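Local coordinates for uncharacterized protein (Bacillus thuringiensis serovar kurstaki, PDB 4XE7) that is a bacterial actin-like protein of the ParM family, captured here without nucleotide, and probably polymerises into cytoskeletal filaments that segregate plasmid DNA, at residues I38-A43 and G94-K98. Numbering follows the deposited sequence.
Sequences IPTVIA and GAYAK
Gly94 N donates to Val41 O at 2.8 Å, nearly straight at 163°, joining the end of strand 90-93 to the break in strand 33-45. That break is an inverse gamma turn centred on Thr40, closed by Val41 N bonding to Pro39 O at 2.8 Å. Pro39 O also receives a CA-H...O contact from Gly94 CA at 3.4 Å. Gly94 has positive phi (78°), a conformation that favours glycine, and its CA packs against Ile38 CG2. Its carbonyl accepts from Ala97 N and, at longer range, Lys98 N, at the start of the short, weakly bonded helical turn that follows. The two strands are antiparallel neighbours in the large mixed sheet, on the side of the actin-like fold holding the N-terminal strands, and Ala43 resumes backbone pairing with Tyr92 beyond the turn. Helix 123-140 covers Ile38 and Ile42, whereas Val41 faces the helical turn. Val41 holds CG1 trans to the main-chain nitrogen (chi1 -179°), which turns that methyl onto Ala97 CB at 3.6 Å and leaves CG2 facing the Lys98 chain; a beta-branched residue can thus meet two neighbours. Ala97 CB also approaches Val41 O at 3.4 Å and Ala43 CB at 4.2 Å; a single methyl suits this tight gap between the broken strand and the helical turn. Lys98, bent at chi2 and chi4, runs across Val41 and Pro39 at about a right angle to each. Its CE lies 3.7 Å from Val41 CG2 and 4.0 Å from Pro39 CB, an aliphatic lid over both residues. The proline ring, with no backbone N-H to satisfy, presents an apolar surface to Lys98 and to the backbone at Gly94 and Ala95.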
ATOM      1  N   ILE A  38       4.057  -6.448   3.162  1.00 22.74           N
ATOM      2  CA  ILE A  38       4.338  -7.877   3.195  1.00 22.87           C
ATOM      3  C   ILE A  38       3.031  -8.619   2.974  1.00 21.99           C
ATOM      4  O   ILE A  38       2.092  -8.458   3.749  1.00 25.67           O
ATOM      5  CB  ILE A  38       4.982  -8.302   4.529  1.00 26.67           C
ATOM      6  CG1 ILE A  38       6.295  -7.539   4.745  1.00 23.89           C
ATOM      7  CG2 ILE A  38       5.254  -9.805   4.538  1.00 23.78           C
ATOM      8  CD1 ILE A  38       7.074  -7.936   6.022  1.00 24.71           C
ATOM      9  N   PRO A  39       2.953  -9.429   1.905  1.00 27.59           N
ATOM     10  CA  PRO A  39       1.692 -10.143   1.685  1.00 28.19           C
ATOM     11  C   PRO A  39       1.367 -11.076   2.863  1.00 27.59           C
ATOM     12  O   PRO A  39       2.255 -11.690   3.488  1.00 22.25           O
ATOM     13  CB  PRO A  39       1.941 -10.936   0.394  1.00 32.33           C
ATOM     14  CG  PRO A  39       3.162 -10.305  -0.239  1.00 31.42           C
ATOM     15  CD  PRO A  39       3.974  -9.758   0.891  1.00 28.38           C
ATOM     16  N   THR A  40       0.083 -11.165   3.164  1.00 29.02           N
ATOM     17  CA  THR A  40      -0.383 -11.899   4.325  1.00 30.90           C
ATOM     18  C   THR A  40      -0.446 -13.391   3.998  1.00 34.82           C
ATOM     19  O   THR A  40      -1.515 -13.987   3.803  1.00 28.45           O
ATOM     20  CB  THR A  40      -1.729 -11.347   4.779  1.00 33.26           C
ATOM     21  OG1 THR A  40      -1.599  -9.924   4.898  1.00 27.45           O
ATOM     22  CG2 THR A  40      -2.147 -11.947   6.125  1.00 29.76           C
ATOM     23  N   VAL A  41       0.744 -13.975   3.926  1.00 28.33           N
ATOM     24  CA  VAL A  41       0.919 -15.358   3.555  1.00 23.57           C
ATOM     25  C   VAL A  41       2.025 -15.934   4.409  1.00 26.22           C
ATOM     26  O   VAL A  41       3.132 -15.389   4.440  1.00 23.03           O
ATOM     27  CB  VAL A  41       1.306 -15.521   2.081  1.00 27.47           C
ATOM     28  CG1 VAL A  41       1.458 -16.992   1.757  1.00 24.79           C
ATOM     29  CG2 VAL A  41       0.279 -14.875   1.167  1.00 28.31           C
ATOM     30  N   ILE A  42       1.735 -17.018   5.115  1.00 22.07           N
ATOM     31  CA  ILE A  42       2.773 -17.693   5.888  1.00 24.74           C
ATOM     32  C   ILE A  42       2.815 -19.190   5.565  1.00 29.67           C
ATOM     33  O   ILE A  42       1.863 -19.746   5.020  1.00 34.14           O
ATOM     34  CB  ILE A  42       2.568 -17.469   7.408  1.00 29.06           C
ATOM     35  CG1 ILE A  42       1.349 -18.237   7.910  1.00 21.01           C
ATOM     36  CG2 ILE A  42       2.460 -15.950   7.718  1.00 22.56           C
ATOM     37  CD1 ILE A  42       1.103 -18.082   9.407  1.00 28.56           C
ATOM     38  N   ALA A  43       3.938 -19.825   5.880  1.00 26.84           N
ATOM     39  CA  ALA A  43       4.125 -21.262   5.652  1.00 27.41           C
ATOM     40  C   ALA A  43       5.128 -21.804   6.667  1.00 27.70           C
ATOM     41  O   ALA A  43       6.160 -21.173   6.904  1.00 30.66           O
ATOM     42  CB  ALA A  43       4.597 -21.535   4.207  1.00 19.87           C
ATOM     43  N   GLY A  94       5.365 -13.923   3.560  1.00 25.31           N
ATOM     44  CA  GLY A  94       5.253 -13.013   2.435  1.00 20.53           C
ATOM     45  C   GLY A  94       5.535 -13.657   1.096  1.00 27.01           C
ATOM     46  O   GLY A  94       5.105 -14.788   0.840  1.00 29.70           O
ATOM     47  N   ALA A  95       6.272 -12.946   0.242  1.00 30.80           N
ATOM     48  CA  ALA A  95       6.563 -13.427  -1.107  1.00 35.46           C
ATOM     49  C   ALA A  95       7.112 -14.854  -1.099  1.00 33.53           C
ATOM     50  O   ALA A  95       6.642 -15.707  -1.843  1.00 33.72           O
ATOM     51  CB  ALA A  95       7.542 -12.484  -1.813  1.00 29.38           C
ATOM     52  N   TYR A  96       8.081 -15.115  -0.229  1.00 30.51           N
ATOM     53  CA  TYR A  96       8.703 -16.433  -0.145  1.00 36.64           C
ATOM     54  C   TYR A  96       7.713 -17.540   0.218  1.00 43.49           C
ATOM     55  O   TYR A  96       7.890 -18.698  -0.173  1.00 42.22           O
ATOM     56  CB  TYR A  96       9.836 -16.412   0.879  1.00 36.53           C
ATOM     57  CG  TYR A  96      10.858 -17.514   0.697  1.00 42.16           C
ATOM     58  CD1 TYR A  96      11.246 -17.922  -0.571  1.00 44.31           C
ATOM     59  CD2 TYR A  96      11.442 -18.137   1.798  1.00 48.09           C
ATOM     60  CE1 TYR A  96      12.185 -18.934  -0.743  1.00 51.35           C
ATOM     61  CE2 TYR A  96      12.381 -19.146   1.638  1.00 54.00           C
ATOM     62  CZ  TYR A  96      12.747 -19.542   0.365  1.00 54.91           C
ATOM     63  OH  TYR A  96      13.680 -20.539   0.199  1.00 66.50           O
ATOM     64  N   ALA A  97       6.681 -17.187   0.980  1.00 33.43           N
ATOM     65  CA  ALA A  97       5.687 -18.159   1.398  1.00 35.15           C
ATOM     66  C   ALA A  97       4.733 -18.534   0.255  1.00 36.88           C
ATOM     67  O   ALA A  97       4.139 -19.615   0.276  1.00 41.54           O
ATOM     68  CB  ALA A  97       4.907 -17.630   2.591  1.00 33.44           C
ATOM     69  N   LYS A  98       4.595 -17.644  -0.727  1.00 39.91           N
ATOM     70  CA  LYS A  98       3.754 -17.880  -1.905  1.00 45.65           C
ATOM     71  C   LYS A  98       4.128 -19.170  -2.616  1.00 52.42           C
ATOM     72  O   LYS A  98       3.272 -19.832  -3.197  1.00 59.48           O
ATOM     73  CB  LYS A  98       3.863 -16.723  -2.906  1.00 44.52           C
ATOM     74  CG  LYS A  98       3.371 -15.379  -2.416  1.00 54.71           C
ATOM     75  CD  LYS A  98       1.851 -15.301  -2.418  1.00 64.47           C
ATOM     76  CE  LYS A  98       1.379 -13.859  -2.244  1.00 61.02           C
ATOM     77  NZ  LYS A  98       2.058 -12.939  -3.201  1.00 53.54           N
TER